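PDB 2Q5C: NtrC family transcriptional regulator from Clostridium acetobutylicum ATCC 824, which probably acts as a sigma-54-dependent transcriptional regulator that binds DNA and ATP, represented here by its N-terminal PrpR-type domain. Local coordinates for residues D82-F93 with Y162-E170. Residues are numbered along the deposited sequence; the frame is centred on the assembly and turned at random. Where two conformers were deposited one is given.
Sequences DTMRAVYNAKRF and YGETINSGE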
# COMPACT_ATOMS: atom_id res chain seq x y z
N ASP A 82 11.36 1.94 0.71
CA ASP A 82 10.37 1.13 1.43
C ASP A 82 10.59 -0.34 1.06
O ASP A 82 10.54 -1.25 1.93
CB ASP A 82 8.93 1.46 1.00
CG ASP A 82 8.44 2.85 1.44
OD1 ASP A 82 8.85 3.32 2.51
OD2 ASP A 82 7.57 3.37 0.68
N THR A 83 10.79 -0.61 -0.23
CA THR A 83 11.00 -2.00 -0.69
C THR A 83 12.31 -2.58 -0.12
O THR A 83 12.34 -3.71 0.35
CB THR A 83 10.99 -2.04 -2.21
OG1 THR A 83 9.71 -1.59 -2.66
CG2 THR A 83 11.16 -3.49 -2.69
N MET A 84 13.39 -1.81 -0.17
CA MET A 84 14.65 -2.29 0.35
C MET A 84 14.53 -2.60 1.82
O MET A 84 15.00 -3.65 2.25
CB MET A 84 15.76 -1.28 0.09
CG MET A 84 15.98 -1.01 -1.38
SD MET A 84 16.36 -2.48 -2.36
CE MET A 84 18.10 -2.74 -1.96
N ARG A 85 13.89 -1.71 2.60
CA ARG A 85 13.71 -1.99 4.05
C ARG A 85 13.03 -3.35 4.26
O ARG A 85 13.44 -4.13 5.13
CB ARG A 85 12.80 -0.95 4.69
CG ARG A 85 13.42 0.41 4.99
CD ARG A 85 12.32 1.35 5.43
NE ARG A 85 12.85 2.47 6.21
CZ ARG A 85 12.16 3.57 6.50
NH1 ARG A 85 10.92 3.71 6.10
NH2 ARG A 85 12.74 4.55 7.21
N ALA A 86 12.02 -3.65 3.45
CA ALA A 86 11.30 -4.91 3.61
C ALA A 86 12.17 -6.09 3.23
O ALA A 86 12.15 -7.10 3.95
CB ALA A 86 10.01 -4.90 2.81
N VAL A 87 12.91 -5.99 2.14
CA VAL A 87 13.78 -7.11 1.74
C VAL A 87 14.85 -7.33 2.81
O VAL A 87 15.17 -8.47 3.19
CB VAL A 87 14.40 -6.83 0.39
CG1 VAL A 87 15.49 -7.90 0.08
CG2 VAL A 87 13.31 -6.81 -0.68
N TYR A 88 15.45 -6.26 3.29
CA TYR A 88 16.43 -6.35 4.35
C TYR A 88 15.87 -7.09 5.57
O TYR A 88 16.53 -7.97 6.12
CB TYR A 88 16.89 -4.93 4.69
CG TYR A 88 17.70 -4.83 5.93
CD1 TYR A 88 19.01 -5.28 5.94
CD2 TYR A 88 17.16 -4.29 7.09
CE1 TYR A 88 19.78 -5.20 7.09
CE2 TYR A 88 17.95 -4.19 8.25
CZ TYR A 88 19.24 -4.65 8.23
OH TYR A 88 20.03 -4.60 9.35
N ASN A 89 14.65 -6.77 5.99
CA ASN A 89 14.04 -7.44 7.12
C ASN A 89 13.73 -8.89 6.82
O ASN A 89 13.91 -9.76 7.69
CB ASN A 89 12.74 -6.75 7.49
CG ASN A 89 12.95 -5.44 8.22
OD1 ASN A 89 13.90 -5.29 8.97
ND2 ASN A 89 12.01 -4.53 8.04
N ALA A 90 13.30 -9.18 5.59
CA ALA A 90 12.91 -10.55 5.19
C ALA A 90 14.08 -11.51 5.18
O ALA A 90 13.88 -12.73 5.27
CB ALA A 90 12.22 -10.53 3.84
N LYS A 91 15.29 -10.98 5.11
CA LYS A 91 16.49 -11.83 5.05
C LYS A 91 16.65 -12.64 6.31
O LYS A 91 17.37 -13.66 6.32
CB LYS A 91 17.75 -10.98 4.86
CG LYS A 91 17.95 -10.52 3.46
CD LYS A 91 19.23 -9.67 3.30
CE LYS A 91 20.51 -10.50 3.59
NZ LYS A 91 21.71 -9.59 3.58
N ARG A 92 15.99 -12.24 7.38
CA ARG A 92 16.11 -13.07 8.59
C ARG A 92 15.53 -14.45 8.38
O ARG A 92 15.86 -15.39 9.13
CB ARG A 92 15.45 -12.41 9.78
CG ARG A 92 13.97 -12.38 9.76
CD ARG A 92 13.54 -11.47 10.88
NE ARG A 92 12.10 -11.46 11.16
CZ ARG A 92 11.20 -10.76 10.47
NH1 ARG A 92 11.58 -10.03 9.41
NH2 ARG A 92 9.93 -10.81 10.83
N PHE A 93 14.62 -14.58 7.41
CA PHE A 93 13.98 -15.88 7.16
C PHE A 93 14.76 -16.76 6.21
O PHE A 93 14.54 -17.98 6.19
CB PHE A 93 12.56 -15.71 6.61
CG PHE A 93 11.63 -14.96 7.50
CD1 PHE A 93 11.27 -15.45 8.75
CD2 PHE A 93 11.06 -13.76 7.08
CE1 PHE A 93 10.38 -14.74 9.57
CE2 PHE A 93 10.16 -13.05 7.89
CZ PHE A 93 9.82 -13.55 9.12
N TYR A 162 6.34 -17.39 4.89
CA TYR A 162 6.67 -16.19 5.65
C TYR A 162 6.31 -14.98 4.79
O TYR A 162 6.49 -14.99 3.59
CB TYR A 162 8.16 -16.14 5.94
CG TYR A 162 8.68 -17.20 6.88
CD1 TYR A 162 8.28 -17.23 8.21
CD2 TYR A 162 9.59 -18.13 6.44
CE1 TYR A 162 8.78 -18.18 9.07
CE2 TYR A 162 10.10 -19.09 7.30
CZ TYR A 162 9.67 -19.11 8.60
OH TYR A 162 10.16 -20.03 9.50
N GLY A 163 5.81 -13.94 5.45
CA GLY A 163 5.38 -12.70 4.77
C GLY A 163 6.02 -11.51 5.43
O GLY A 163 6.04 -11.38 6.66
N GLU A 164 6.59 -10.63 4.61
CA GLU A 164 7.16 -9.41 5.14
C GLU A 164 6.54 -8.25 4.33
O GLU A 164 6.73 -8.14 3.10
CB GLU A 164 8.66 -9.40 4.94
CG GLU A 164 9.30 -8.12 5.49
CD GLU A 164 9.47 -8.13 7.00
OE1 GLU A 164 9.62 -9.23 7.61
OE2 GLU A 164 9.45 -7.03 7.61
N THR A 165 5.77 -7.41 5.03
CA THR A 165 5.01 -6.35 4.38
C THR A 165 5.87 -5.15 4.08
O THR A 165 6.67 -4.72 4.91
CB THR A 165 3.82 -5.94 5.27
OG1 THR A 165 3.05 -7.10 5.57
CG2 THR A 165 2.93 -4.98 4.57
N ILE A 166 5.69 -4.58 2.88
CA ILE A 166 6.37 -3.34 2.53
C ILE A 166 5.55 -2.22 3.12
O ILE A 166 4.36 -2.10 2.78
CB ILE A 166 6.45 -3.17 1.01
CG1 ILE A 166 7.24 -4.32 0.39
CG2 ILE A 166 7.14 -1.85 0.64
CD1 ILE A 166 7.09 -4.37 -1.11
N ASN A 167 6.19 -1.42 3.97
CA ASN A 167 5.49 -0.35 4.70
C ASN A 167 5.69 0.99 4.04
O ASN A 167 6.39 1.11 3.06
CB ASN A 167 5.96 -0.34 6.16
CG ASN A 167 5.56 -1.62 6.91
OD1 ASN A 167 4.43 -2.12 6.75
ND2 ASN A 167 6.50 -2.19 7.67
N SER A 168 5.06 1.98 4.64
CA SER A 168 5.17 3.35 4.22
C SER A 168 5.57 4.11 5.46
O SER A 168 5.42 3.61 6.58
CB SER A 168 3.82 3.87 3.75
OG SER A 168 3.97 5.18 3.28
N GLY A 169 6.03 5.32 5.27
CA GLY A 169 6.49 6.09 6.40
C GLY A 169 5.88 7.47 6.47
O GLY A 169 4.99 7.83 5.69
N GLU A 170 6.37 8.22 7.43
CA GLU A 170 5.87 9.56 7.71
C GLU A 170 6.02 10.52 6.54
O GLU A 170 5.09 11.26 6.21
CB GLU A 170 6.50 10.13 8.99
CG GLU A 170 6.15 11.59 9.22
CD GLU A 170 6.50 12.07 10.59
OE1 GLU A 170 6.90 11.22 11.42
OE2 GLU A 170 6.35 13.30 10.83
O HOH W 1 9.06 -1.03 4.29
O HOH W 2 5.22 4.57 0.75
O HOH W 3 7.67 5.71 2.76
O HOH W 4 7.43 -10.20 8.86
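Helix 82-90 runs roughly antiparallel to strand 162-165, their axes 8.1 Å apart at 150°, with contacts continuing through Phe-93 and Gly-169. Phe-93 and Tyr-162 form an offset stack with planes at 11° and centroids 4.2 Å apart; Tyr-162 CB also lies over the phenyl face as a CH-pi donor, while Arg-92 CG covers the opposite face. With chi1 at -180°, CG of Glu-164 lies against Ala-86 O (3.4 Å) and near Ala-90 CB; the bend at chi2 turns the carboxylate to Arg-92 and sets OE2 against Asn-89 CB. NH1 of Arg-92 forms a salt bridge to OE1 of Glu-164 at 2.8 Å, from above the carboxylate plane. The same NH1 donates to Asn-89 O, tying the guanidinium to the backbone, and a water accepts from Arg-92 NH2 and donates to Glu-164 OE1 and Gly-163 O. Ile-166 CG1 packs on Ala-86 CB at 3.7 Å, with Val-147 touching both side chains. Asp-82 is bridged by water: its carboxylate, also held by Thr-79 N, to Ser-168 OG and, weakly, Gly-169 N, and its O to Asn-167 N. Helix 80-90 covers one face of the second of two parallel 2-1-3-4 sheets, in a chain of two Rossmann-like lobes, reaching outermost strand 162-165 where the chain leaves for helix 170-187.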